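Local coordinates for thioredoxin family protein (Streptococcus pneumoniae, PDB 2YP6) that probably acts as a surface-exposed thioredoxin-fold lipoprotein that exchanges thiols and disulfides and contributes to resistance against extracellular oxidative stress, at residues P89-L94 / F102-V107; A95-R100 / D176-F181; P83-M88 / Q128-I133; F52-M57 / A141-A146. One frame throughout, in Å; residues are numbered along the deposited sequence.

Interaction 1: P89-L94 / F102-V107; sequences PELMEL and FEILTV
Phe102, at the start of the strand, turns the far end of its ring to Leu94. The leucine lies at the ring's edge and near its plane: CD2 of Leu94 comes within 3.7 Å of CE2 of Phe102, and CG of Leu94 stands 3.8 Å from CZ of Phe102, and the two side chains cross at roughly a right angle. A chi1 of 62° sets the Phe102 ring over its own backbone, between N and the carbonyl carbon. The same ring stacks on Phe181 of helix 174-182 and takes a cation-pi contact from Arg100.

Two residues on, Ile104 sits opposite Leu91, the pair with the nearest CA atoms (8.5 Å). Its two branches divide the work. CG2 of Ile104 passes alongside Leu91 and lies 3.9 Å from its CD2, the side chains running in opposite directions, while CD1 of Ile104 reaches the backbone of Leu94, 4.1 Å from its C atom. The axes of 89-94 and 102-107 run roughly antiparallel, at 153°, and the pair belongs to the beta-alpha-beta unit of the thioredoxin fold, in which helices 82-86 and 88-96 connect strand 71-76 to its parallel neighbour 102-108. Tyr73 of strand 71-76 touches both leucines.

Thr106 offers its methyl to the helix: CG2 of Thr106 packs 3.7 Å from CD2 of Leu91. Placing CG2 anti to the carbonyl carbon leaves OG1 to hydrogen-bond with Pro134 O and with Trp77 NE1, which satisfies this buried hydroxyl.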
loop_
_atom_site.group_PDB
_atom_site.type_symbol
_atom_site.label_atom_id
_atom_site.label_comp_id
_atom_site.label_asym_id
_atom_site.label_seq_id
_atom_site.Cartn_x
_atom_site.Cartn_y
_atom_site.Cartn_z
ATOM N N PRO A 89 -11.345 2.250 -5.564
ATOM C CA PRO A 89 -11.583 3.233 -6.643
ATOM C C PRO A 89 -11.047 4.630 -6.284
ATOM O O PRO A 89 -10.467 5.321 -7.143
ATOM C CB PRO A 89 -13.106 3.237 -6.789
ATOM C CG PRO A 89 -13.492 1.791 -6.419
ATOM C CD PRO A 89 -12.574 1.489 -5.238
ATOM N N GLU A 90 -11.186 5.025 -5.026
ATOM C CA GLU A 90 -10.691 6.325 -4.621
ATOM C C GLU A 90 -9.162 6.339 -4.763
ATOM O O GLU A 90 -8.591 7.335 -5.180
ATOM C CB GLU A 90 -11.119 6.680 -3.199
ATOM C CG GLU A 90 -10.619 8.054 -2.794
ATOM C CD GLU A 90 -11.085 8.494 -1.409
ATOM O OE1 GLU A 90 -11.541 7.620 -0.633
ATOM O OE2 GLU A 90 -10.983 9.716 -1.116
ATOM N N LEU A 91 -8.497 5.223 -4.458
ATOM C CA LEU A 91 -7.036 5.165 -4.611
ATOM C C LEU A 91 -6.614 5.246 -6.089
ATOM O O LEU A 91 -5.602 5.876 -6.425
ATOM C CB LEU A 91 -6.481 3.894 -3.969
ATOM C CG LEU A 91 -4.954 3.832 -3.859
ATOM C CD1 LEU A 91 -4.423 5.033 -3.100
ATOM C CD2 LEU A 91 -4.519 2.520 -3.215
ATOM N N MET A 92 -7.398 4.636 -6.974
ATOM C CA MET A 92 -7.212 4.854 -8.419
ATOM C C MET A 92 -7.339 6.310 -8.824
ATOM O O MET A 92 -6.556 6.776 -9.667
ATOM C CB MET A 92 -8.134 3.969 -9.250
ATOM C CG MET A 92 -7.834 2.493 -9.038
ATOM S SD MET A 92 -9.069 1.422 -9.772
ATOM C CE MET A 92 -9.091 2.008 -11.446
ATOM N N GLU A 93 -8.310 7.041 -8.256
ATOM C CA GLU A 93 -8.370 8.493 -8.467
ATOM C C GLU A 93 -7.048 9.176 -8.142
ATOM O O GLU A 93 -6.564 10.061 -8.881
ATOM C CB GLU A 93 -9.435 9.157 -7.585
ATOM C CG GLU A 93 -10.851 9.021 -8.068
ATOM C CD GLU A 93 -11.865 9.601 -7.099
ATOM O OE1 GLU A 93 -11.746 9.421 -5.868
ATOM O OE2 GLU A 93 -12.807 10.230 -7.576
ATOM N N LEU A 94 -6.497 8.813 -6.995
ATOM C CA LEU A 94 -5.251 9.403 -6.548
ATOM C C LEU A 94 -4.125 9.045 -7.502
ATOM O O LEU A 94 -3.321 9.916 -7.874
ATOM C CB LEU A 94 -4.934 8.944 -5.128
ATOM C CG LEU A 94 -3.878 9.737 -4.366
ATOM C CD1 LEU A 94 -4.309 11.186 -4.233
ATOM C CD2 LEU A 94 -3.667 9.118 -3.024
ATOM N N PHE A 102 4.604 11.670 -4.402
ATOM C CA PHE A 102 4.541 10.378 -3.753
ATOM C C PHE A 102 4.182 9.243 -4.720
ATOM O O PHE A 102 3.542 9.462 -5.733
ATOM C CB PHE A 102 3.549 10.385 -2.580
ATOM C CG PHE A 102 2.123 10.681 -2.960
ATOM C CD1 PHE A 102 1.672 11.991 -3.045
ATOM C CD2 PHE A 102 1.216 9.651 -3.173
ATOM C CE1 PHE A 102 0.350 12.269 -3.362
ATOM C CE2 PHE A 102 -0.110 9.929 -3.491
ATOM C CZ PHE A 102 -0.529 11.255 -3.583
ATOM N N GLU A 103 4.626 8.053 -4.373
ATOM C CA GLU A 103 4.314 6.825 -5.080
ATOM C C GLU A 103 3.309 6.055 -4.252
ATOM O O GLU A 103 3.395 6.039 -3.016
ATOM C CB GLU A 103 5.583 5.993 -5.231
ATOM C CG GLU A 103 5.370 4.497 -5.517
ATOM C CD GLU A 103 5.151 4.167 -7.008
ATOM O OE1 GLU A 103 5.499 5.025 -7.864
ATOM O OE2 GLU A 103 4.624 3.044 -7.300
ATOM N N ILE A 104 2.391 5.385 -4.930
ATOM C CA ILE A 104 1.443 4.493 -4.285
ATOM C C ILE A 104 1.862 3.022 -4.425
ATOM O O ILE A 104 2.147 2.543 -5.541
ATOM C CB ILE A 104 0.027 4.664 -4.891
ATOM C CG1 ILE A 104 -0.456 6.092 -4.673
ATOM C CG2 ILE A 104 -0.903 3.649 -4.312
ATOM C CD1 ILE A 104 -1.512 6.554 -5.662
ATOM N N LEU A 105 1.879 2.316 -3.292
ATOM C CA LEU A 105 2.154 0.880 -3.245
ATOM C C LEU A 105 1.140 0.254 -2.319
ATOM O O LEU A 105 0.838 0.806 -1.251
ATOM C CB LEU A 105 3.536 0.557 -2.671
ATOM C CG LEU A 105 4.763 1.041 -3.428
ATOM C CD1 LEU A 105 6.031 0.691 -2.647
ATOM C CD2 LEU A 105 4.801 0.459 -4.815
ATOM N N THR A 106 0.597 -0.886 -2.726
ATOM C CA THR A 106 -0.303 -1.617 -1.845
ATOM C C THR A 106 0.238 -3.018 -1.672
ATOM O O THR A 106 0.944 -3.502 -2.544
ATOM C CB THR A 106 -1.761 -1.634 -2.334
ATOM O OG1 THR A 106 -1.938 -2.649 -3.336
ATOM C CG2 THR A 106 -2.168 -0.258 -2.873
ATOM N N VAL A 107 -0.106 -3.638 -0.542
ATOM C CA VAL A 107 0.388 -4.948 -0.159
ATOM C C VAL A 107 -0.766 -5.856 0.283
ATOM O O VAL A 107 -1.604 -5.460 1.109
ATOM C CB VAL A 107 1.403 -4.842 1.003
ATOM C CG1 VAL A 107 2.077 -6.217 1.256
ATOM C CG2 VAL A 107 2.452 -3.738 0.743
#

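Interaction 2: A95-R100 / D176-F181; sequences AAKPDR and DAEAAF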
loop_
_atom_site.group_PDB
_atom_site.type_symbol
_atom_site.label_atom_id
_atom_site.label_comp_id
_atom_site.label_asym_id
_atom_site.label_seq_id
_atom_site.Cartn_x
_atom_site.Cartn_y
_atom_site.Cartn_z
ATOM N N ALA A 95 -4.074 7.790 -7.932
ATOM C CA ALA A 95 -3.000 7.353 -8.823
ATOM C C ALA A 95 -3.037 8.084 -10.162
ATOM O O ALA A 95 -1.999 8.313 -10.782
ATOM C CB ALA A 95 -3.040 5.867 -9.028
ATOM N N ALA A 96 -4.225 8.513 -10.570
ATOM C CA ALA A 96 -4.411 9.169 -11.850
ATOM C C ALA A 96 -3.963 10.627 -11.840
ATOM O O ALA A 96 -3.831 11.231 -12.896
ATOM C CB ALA A 96 -5.886 9.093 -12.265
ATOM N N LYS A 97 -3.770 11.207 -10.658
ATOM C CA LYS A 97 -3.378 12.611 -10.560
ATOM C C LYS A 97 -1.924 12.755 -11.018
ATOM O O LYS A 97 -1.068 11.968 -10.620
ATOM C CB LYS A 97 -3.491 13.134 -9.124
ATOM C CG LYS A 97 -4.861 13.005 -8.476
ATOM C CD LYS A 97 -5.468 14.330 -8.128
ATOM C CE LYS A 97 -6.835 14.151 -7.495
ATOM N NZ LYS A 97 -6.762 14.182 -6.012
ATOM N N PRO A 98 -1.648 13.752 -11.852
ATOM C CA PRO A 98 -0.288 13.970 -12.350
ATOM C C PRO A 98 0.574 14.716 -11.338
ATOM O O PRO A 98 0.041 15.345 -10.423
ATOM C CB PRO A 98 -0.521 14.858 -13.573
ATOM C CG PRO A 98 -1.688 15.692 -13.183
ATOM C CD PRO A 98 -2.591 14.752 -12.388
ATOM N N ASP A 99 1.888 14.632 -11.498
ATOM C CA ASP A 99 2.813 15.447 -10.711
ATOM C C ASP A 99 2.645 15.278 -9.196
ATOM O O ASP A 99 2.644 16.244 -8.446
ATOM C CB ASP A 99 2.675 16.919 -11.098
ATOM C CG ASP A 99 2.923 17.155 -12.590
ATOM O OD1 ASP A 99 3.859 16.530 -13.152
ATOM O OD2 ASP A 99 2.162 17.943 -13.203
ATOM N N ARG A 100 2.503 14.040 -8.757
ATOM C CA ARG A 100 2.569 13.715 -7.334
ATOM C C ARG A 100 4.014 13.551 -6.909
ATOM O O ARG A 100 4.834 13.047 -7.678
ATOM C CB ARG A 100 1.823 12.400 -7.081
ATOM C CG ARG A 100 0.344 12.522 -7.290
ATOM C CD ARG A 100 -0.366 11.209 -7.164
ATOM N NE ARG A 100 -0.260 10.331 -8.340
ATOM C CZ ARG A 100 0.434 9.197 -8.387
ATOM N NH1 ARG A 100 1.176 8.793 -7.357
ATOM N NH2 ARG A 100 0.409 8.460 -9.483
ATOM N N ASP A 176 -7.125 14.178 2.569
ATOM C CA ASP A 176 -6.342 14.064 3.789
ATOM C C ASP A 176 -4.944 13.522 3.472
ATOM O O ASP A 176 -3.962 13.973 4.057
ATOM C CB ASP A 176 -7.043 13.178 4.809
ATOM C CG ASP A 176 -8.184 13.881 5.502
ATOM O OD1 ASP A 176 -8.316 15.111 5.337
ATOM O OD2 ASP A 176 -8.934 13.208 6.232
ATOM N N ALA A 177 -4.834 12.565 2.543
ATOM C CA ALA A 177 -3.521 12.028 2.194
ATOM C C ALA A 177 -2.618 13.090 1.552
ATOM O O ALA A 177 -1.429 13.201 1.892
ATOM C CB ALA A 177 -3.639 10.792 1.257
ATOM N N GLU A 178 -3.191 13.847 0.619
ATOM C CA GLU A 178 -2.464 14.904 -0.079
ATOM C C GLU A 178 -1.986 15.942 0.913
ATOM O O GLU A 178 -0.829 16.361 0.865
ATOM C CB GLU A 178 -3.349 15.540 -1.170
ATOM C CG GLU A 178 -3.583 14.579 -2.348
ATOM C CD GLU A 178 -4.645 15.030 -3.353
ATOM O OE1 GLU A 178 -5.664 15.631 -2.964
ATOM O OE2 GLU A 178 -4.457 14.771 -4.548
ATOM N N ALA A 179 -2.879 16.365 1.806
ATOM C CA ALA A 179 -2.530 17.334 2.830
ATOM C C ALA A 179 -1.388 16.807 3.712
ATOM O O ALA A 179 -0.442 17.542 4.030
ATOM C CB ALA A 179 -3.770 17.687 3.679
ATOM N N ALA A 180 -1.465 15.525 4.071
ATOM C CA ALA A 180 -0.464 14.891 4.933
ATOM C C ALA A 180 0.902 14.922 4.264
ATOM O O ALA A 180 1.902 15.280 4.880
ATOM C CB ALA A 180 -0.872 13.441 5.262
ATOM N N PHE A 181 0.956 14.531 2.995
ATOM C CA PHE A 181 2.228 14.525 2.292
ATOM C C PHE A 181 2.840 15.933 2.181
ATOM O O PHE A 181 4.081 16.100 2.186
ATOM C CB PHE A 181 2.072 13.877 0.932
ATOM C CG PHE A 181 2.015 12.379 0.972
ATOM C CD1 PHE A 181 3.007 11.632 1.596
ATOM C CD2 PHE A 181 0.973 11.697 0.350
ATOM C CE1 PHE A 181 2.971 10.252 1.591
ATOM C CE2 PHE A 181 0.923 10.329 0.346
ATOM C CZ PHE A 181 1.927 9.594 0.967
#
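Lys97 and Glu178 form a salt bridge between the turn that follows helix 88-96 and the C-terminal helix 174-182 of the thioredoxin fold, two elements that pack on the same face of the central sheet. The close part of the contact is confined to the ends of these two side chains. NZ of Lys97 donates to OE2 of Glu178 at 2.8 Å, on the syn side of that oxygen but 31° out of the carboxylate plane; OE1 of Glu178 is a more distant neighbour of the same NZ, at 3.5 Å. The lysine bends at chi2 (-117°) and again at its last torsion, which swings NZ across the end of the glutamate, whose chain runs extended beyond CG, and the two meet at about a right angle. CD of Lys97 also lies beside the carboxylate, 3.7 Å from OE2 of Glu178.

Around this single bridge the contact is loose. It buries just 73 Å² in all, and both partners remain partly exposed. Toward the protein interior, by contrast, Ala177 and Phe181 of the helix pack on Tyr73 of strand 71-76, and Ala180 and Phe181 on Leu157 of strand 154-158.

The turn itself is closed from within by Arg100, whose guanidinium folds back over the helix end and makes a weak bond from NH2 to Ala95 O. Its NE holds Lys97 O at 2.9 Å, with that oxygen 20° out of the guanidinium plane.

Interaction 3: P83-M88 / Q128-I133; sequences PCKKSM and QGYKDI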
loop_
_atom_site.group_PDB
_atom_site.type_symbol
_atom_site.label_atom_id
_atom_site.label_comp_id
_atom_site.label_asym_id
_atom_site.label_seq_id
_atom_site.Cartn_x
_atom_site.Cartn_y
_atom_site.Cartn_z
ATOM N N PRO A 83 -14.279 -2.670 3.648
ATOM C CA PRO A 83 -13.759 -1.300 3.556
ATOM C C PRO A 83 -12.486 -1.200 2.694
ATOM O O PRO A 83 -12.242 -0.111 2.163
ATOM C CB PRO A 83 -13.469 -0.932 5.019
ATOM C CG PRO A 83 -14.291 -1.872 5.833
ATOM C CD PRO A 83 -14.404 -3.128 5.048
ATOM N N CYS A 84 -11.707 -2.279 2.554
ATOM C CA CYS A 84 -10.527 -2.286 1.649
ATOM C C CYS A 84 -10.951 -2.226 0.195
ATOM O O CYS A 84 -10.414 -1.471 -0.591
ATOM C CB CYS A 84 -9.682 -3.540 1.819
ATOM S SG CYS A 84 -9.021 -3.796 3.470
ATOM N N LYS A 85 -11.916 -3.047 -0.177
ATOM C CA LYS A 85 -12.444 -2.987 -1.544
ATOM C C LYS A 85 -13.032 -1.620 -1.844
ATOM O O LYS A 85 -12.753 -0.990 -2.880
ATOM C CB LYS A 85 -13.513 -4.084 -1.722
ATOM C CG LYS A 85 -12.905 -5.449 -1.800
ATOM C CD LYS A 85 -13.985 -6.526 -1.973
ATOM C CE LYS A 85 -14.668 -6.895 -0.658
ATOM N NZ LYS A 85 -15.335 -8.227 -0.793
ATOM N N LYS A 86 -13.838 -1.146 -0.914
ATOM C CA LYS A 86 -14.546 0.100 -1.067
ATOM C C LYS A 86 -13.586 1.277 -1.245
ATOM O O LYS A 86 -13.915 2.266 -1.890
ATOM C CB LYS A 86 -15.474 0.305 0.127
ATOM C CG LYS A 86 -16.142 1.646 0.183
ATOM C CD LYS A 86 -17.292 1.633 1.150
ATOM C CE LYS A 86 -17.641 3.054 1.528
ATOM N NZ LYS A 86 -18.804 3.127 2.458
ATOM N N SER A 87 -12.393 1.177 -0.680
ATOM C CA SER A 87 -11.431 2.268 -0.762
ATOM C C SER A 87 -10.574 2.204 -2.043
ATOM O O SER A 87 -9.809 3.114 -2.323
ATOM C CB SER A 87 -10.531 2.270 0.494
ATOM O OG SER A 87 -9.578 1.233 0.458
ATOM N N MET A 88 -10.715 1.173 -2.861
ATOM C CA MET A 88 -9.797 1.057 -4.001
ATOM C C MET A 88 -10.071 2.057 -5.170
ATOM O O MET A 88 -9.113 2.611 -5.721
ATOM C CB MET A 88 -9.727 -0.377 -4.532
ATOM C CG MET A 88 -9.082 -1.364 -3.565
ATOM S SD MET A 88 -7.325 -1.000 -3.168
ATOM C CE MET A 88 -6.732 -0.979 -4.779
ATOM N N GLN A 128 -13.024 -6.506 -10.861
ATOM C CA GLN A 128 -13.576 -5.380 -10.107
ATOM C C GLN A 128 -13.414 -4.069 -10.866
ATOM O O GLN A 128 -13.939 -3.048 -10.446
ATOM C CB GLN A 128 -12.890 -5.246 -8.734
ATOM C CG GLN A 128 -12.855 -6.523 -7.882
ATOM C CD GLN A 128 -14.172 -7.266 -7.845
ATOM O OE1 GLN A 128 -15.193 -6.724 -7.432
ATOM N NE2 GLN A 128 -14.155 -8.527 -8.287
ATOM N N GLY A 129 -12.675 -4.092 -11.974
ATOM C CA GLY A 129 -12.334 -2.870 -12.697
ATOM C C GLY A 129 -11.124 -2.142 -12.124
ATOM O O GLY A 129 -10.847 -0.992 -12.476
ATOM N N TYR A 130 -10.387 -2.799 -11.234
ATOM C CA TYR A 130 -9.245 -2.144 -10.614
ATOM C C TYR A 130 -8.058 -2.206 -11.566
ATOM O O TYR A 130 -7.891 -3.175 -12.313
ATOM C CB TYR A 130 -8.862 -2.763 -9.267
ATOM C CG TYR A 130 -9.972 -2.792 -8.225
ATOM C CD1 TYR A 130 -11.046 -1.901 -8.270
ATOM C CD2 TYR A 130 -9.952 -3.729 -7.209
ATOM C CE1 TYR A 130 -12.057 -1.951 -7.316
ATOM C CE2 TYR A 130 -10.946 -3.780 -6.265
ATOM C CZ TYR A 130 -11.987 -2.904 -6.312
ATOM O OH TYR A 130 -12.966 -2.994 -5.363
ATOM N N LYS A 131 -7.254 -1.154 -11.539
ATOM C CA LYS A 131 -6.024 -1.101 -12.318
ATOM C C LYS A 131 -5.220 0.129 -11.929
ATOM O O LYS A 131 -5.687 0.965 -11.169
ATOM C CB LYS A 131 -6.335 -1.086 -13.812
ATOM C CG LYS A 131 -7.190 0.088 -14.239
ATOM C CD LYS A 131 -7.564 -0.024 -15.711
ATOM C CE LYS A 131 -8.194 1.257 -16.220
ATOM N NZ LYS A 131 -7.166 2.306 -16.522
ATOM N N ASP A 132 -4.001 0.222 -12.455
ATOM C CA ASP A 132 -3.099 1.340 -12.179
ATOM C C ASP A 132 -2.669 1.452 -10.732
ATOM O O ASP A 132 -2.164 2.496 -10.320
ATOM C CB ASP A 132 -3.717 2.661 -12.656
ATOM C CG ASP A 132 -4.069 2.635 -14.141
ATOM O OD1 ASP A 132 -3.311 2.039 -14.935
ATOM O OD2 ASP A 132 -5.132 3.167 -14.524
ATOM N N ILE A 133 -2.843 0.383 -9.961
ATOM C CA ILE A 133 -2.451 0.368 -8.557
ATOM C C ILE A 133 -1.487 -0.791 -8.364
ATOM O O ILE A 133 -1.870 -1.921 -8.607
ATOM C CB ILE A 133 -3.667 0.124 -7.632
ATOM C CG1 ILE A 133 -4.633 1.299 -7.710
ATOM C CG2 ILE A 133 -3.217 -0.093 -6.178
ATOM C CD1 ILE A 133 -4.004 2.625 -7.380
#
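Aromatic packing dominates where Met88 lies over one face of the Tyr130 ring. CB of Met88 sits 3.9 Å from the ring centroid, 13° off the ring normal, a CH-pi contact made by the first carbon of the side chain. CG of Met88 continues outward over the CE2 side of Tyr130, at 4.1 Å. Gln128 covers the opposite face of the ring, its CB 3.3 Å above the plane, so the phenol is sandwiched between a residue of its own segment and the methionine; Phe125 adds an edge-to-face ring contact.

Apolar contact follows at the other end of Met88. All three of its torsions lie near -60°, which coils the side chain and carries its methyl to Ile133, with CE of Met88 3.9 Å from CG2 of Ile133. Ile133 in turn packs against Leu91, Met92 and Ala95 of helix 88-96.

These contacts join the loop between helix 120-127 and strand 135-137 to the junction of helices 82-86 and 88-96, just beyond the Cys81-Cys84 disulfide, a CxxC pair at a helix start as in thioredoxins and probably the redox site. Gly129, with positive phi, ends helix 120-127 in a Schellman motif and sends the chain on to Tyr130.

Among the polar groups, the Tyr130 hydroxyl comes to the helix backbone, with OH of Tyr130 3.2 Å from Lys85 O. Ser87 OG donates to Cys84 O at 3.0 Å in the last turn, and also bonds with Lys75 NZ.

Interaction 4: F52-M57 / A141-A146; sequences FTLQSM and ATTFQA
Thr143 carries most of this contact, fitting between Phe52 and Leu54, which project toward it from the same side of the strand 53-56 region. Its two branches go to different partners. With chi1 at -46°, CG2 stands anti to the backbone N and is directed to the phenylalanine, where CG2 of Thr143 lies 3.8 Å from CD2 of Phe52, approaching the ring obliquely. OG1 of Thr143 meets Leu54 end-on, 3.7 Å from its CD1 and equally far from CD2, so that the hydroxyl rests in the fork between the two leucine methyls.

That hydroxyl is not left to apolar neighbours alone: OG1 of Thr143 hydrogen-bonds with Asp138 OD1, while the other carboxylate oxygen of Asp138 takes Phe144 N in the first turn of helix 142-146. Asp138 therefore fixes both the threonine side chain and the beginning of the helix.

Phe52 turns its CB to the hydroxyl as well, 3.9 Å from OG1 of Thr143, and its side chain also packs on Leu136, Leu64 and Tyr147. Leu54 likewise reaches Leu136 of strand 135-137, the neighbour of its own strand in the sheet.

Short helix 142-146 is thereby seated against the N-terminal strand added to the sheet of this Redoxin-family thioredoxin fold, and the residue after Thr143, Phe144, lines the pocket that holds 3-cyclohexyl-1-propylphosphocholine.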
loop_
_atom_site.group_PDB
_atom_site.type_symbol
_atom_site.label_atom_id
_atom_site.label_comp_id
_atom_site.label_asym_id
_atom_site.label_seq_id
_atom_site.Cartn_x
_atom_site.Cartn_y
_atom_site.Cartn_z
ATOM N N PHE A 52 11.509 -3.741 2.604
ATOM C CA PHE A 52 10.959 -4.955 2.041
ATOM C C PHE A 52 11.348 -5.132 0.587
ATOM O O PHE A 52 11.690 -4.163 -0.129
ATOM C CB PHE A 52 9.433 -5.024 2.232
ATOM C CG PHE A 52 8.688 -3.869 1.628
ATOM C CD1 PHE A 52 8.435 -3.816 0.263
ATOM C CD2 PHE A 52 8.221 -2.842 2.428
ATOM C CE1 PHE A 52 7.740 -2.731 -0.307
ATOM C CE2 PHE A 52 7.523 -1.757 1.874
ATOM C CZ PHE A 52 7.278 -1.707 0.519
ATOM N N THR A 53 11.339 -6.400 0.173
ATOM C CA THR A 53 11.588 -6.815 -1.199
ATOM C C THR A 53 10.482 -7.810 -1.551
ATOM O O THR A 53 10.434 -8.916 -1.003
ATOM C CB THR A 53 12.976 -7.447 -1.366
ATOM O OG1 THR A 53 13.977 -6.487 -0.992
ATOM C CG2 THR A 53 13.226 -7.867 -2.811
ATOM N N LEU A 54 9.589 -7.394 -2.447
ATOM C CA LEU A 54 8.424 -8.222 -2.816
ATOM C C LEU A 54 8.185 -8.282 -4.329
ATOM O O LEU A 54 8.492 -7.322 -5.040
ATOM C CB LEU A 54 7.185 -7.633 -2.170
ATOM C CG LEU A 54 7.200 -7.523 -0.652
ATOM C CD1 LEU A 54 5.989 -6.704 -0.182
ATOM C CD2 LEU A 54 7.271 -8.920 -0.020
ATOM N N GLN A 55 7.642 -9.397 -4.813
ATOM C CA GLN A 55 7.158 -9.492 -6.179
ATOM C C GLN A 55 5.802 -8.778 -6.292
ATOM O O GLN A 55 4.939 -8.937 -5.434
ATOM C CB GLN A 55 6.988 -10.963 -6.600
ATOM C CG GLN A 55 8.283 -11.721 -6.712
ATOM C CD GLN A 55 9.201 -11.113 -7.758
ATOM O OE1 GLN A 55 10.311 -10.694 -7.450
ATOM N NE2 GLN A 55 8.734 -11.063 -9.003
ATOM N N SER A 56 5.616 -8.017 -7.365
ATOM C CA SER A 56 4.333 -7.406 -7.658
ATOM C C SER A 56 3.463 -8.417 -8.401
ATOM O O SER A 56 3.959 -9.431 -8.890
ATOM C CB SER A 56 4.523 -6.146 -8.505
ATOM O OG SER A 56 4.938 -6.479 -9.820
ATOM N N MET A 57 2.167 -8.122 -8.462
ATOM C CA MET A 57 1.185 -8.898 -9.204
ATOM C C MET A 57 1.607 -9.063 -10.655
ATOM O O MET A 57 1.293 -10.071 -11.304
ATOM C CB MET A 57 -0.147 -8.134 -9.126
ATOM C CG MET A 57 -1.221 -8.560 -10.041
ATOM S SD MET A 57 -2.715 -7.754 -9.463
ATOM C CE MET A 57 -2.364 -6.029 -9.736
ATOM N N ALA A 141 4.090 -13.173 4.693
ATOM C CA ALA A 141 3.457 -12.332 5.702
ATOM C C ALA A 141 4.429 -11.504 6.522
ATOM O O ALA A 141 4.033 -10.901 7.535
ATOM C CB ALA A 141 2.568 -13.159 6.613
ATOM N N THR A 142 5.681 -11.420 6.086
ATOM C CA THR A 142 6.699 -10.761 6.896
ATOM C C THR A 142 6.663 -9.239 6.815
ATOM O O THR A 142 7.143 -8.558 7.713
ATOM C CB THR A 142 8.105 -11.258 6.551
ATOM O OG1 THR A 142 8.315 -11.177 5.145
ATOM C CG2 THR A 142 8.262 -12.676 7.006
ATOM N N THR A 143 6.100 -8.707 5.741
ATOM C CA THR A 143 5.912 -7.275 5.641
ATOM C C THR A 143 4.724 -6.840 6.501
ATOM O O THR A 143 4.814 -5.864 7.228
ATOM C CB THR A 143 5.682 -6.822 4.194
ATOM O OG1 THR A 143 6.627 -7.445 3.335
ATOM C CG2 THR A 143 5.811 -5.300 4.069
ATOM N N PHE A 144 3.616 -7.571 6.441
ATOM C CA PHE A 144 2.523 -7.337 7.383
ATOM C C PHE A 144 3.023 -7.417 8.831
ATOM O O PHE A 144 2.600 -6.647 9.674
ATOM C CB PHE A 144 1.401 -8.366 7.213
ATOM C CG PHE A 144 0.358 -7.984 6.174
ATOM C CD1 PHE A 144 0.616 -8.133 4.822
ATOM C CD2 PHE A 144 -0.893 -7.516 6.565
ATOM C CE1 PHE A 144 -0.350 -7.805 3.860
ATOM C CE2 PHE A 144 -1.872 -7.199 5.612
ATOM C CZ PHE A 144 -1.599 -7.344 4.258
ATOM N N GLN A 145 3.871 -8.400 9.119
ATOM C CA GLN A 145 4.416 -8.535 10.458
ATOM C C GLN A 145 5.324 -7.354 10.791
ATOM O O GLN A 145 5.236 -6.783 11.883
ATOM C CB GLN A 145 5.197 -9.843 10.588
ATOM C CG GLN A 145 5.691 -10.127 11.982
ATOM C CD GLN A 145 6.341 -11.502 12.098
ATOM O OE1 GLN A 145 6.396 -12.265 11.129
ATOM N NE2 GLN A 145 6.835 -11.820 13.287
ATOM N N ALA A 146 6.207 -7.003 9.864
ATOM C CA ALA A 146 7.151 -5.926 10.107
ATOM C C ALA A 146 6.436 -4.611 10.407
ATOM O O ALA A 146 6.911 -3.819 11.227
ATOM C CB ALA A 146 8.075 -5.746 8.921
#

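Along the chain, interaction 1 is nested within the loop closed by interaction 3, which is itself nested within that of interaction 4; interaction 2 crosses all three others. Interactions 1 and 2 share helix 88-96 and have centres about 9 Å apart. Interaction 3 lies equally close to interaction 1, where CG2 of Thr106 packs 3.5 Å from CG2 of Ile133. Interaction 4 is farthest from interaction 2, centres about 24 Å apart, but touches interaction 1 and reaches the same mixed sheet. Together they join the CxxC helix region, the C-terminal helix and the ligand-pocket side to one thioredoxin-fold core.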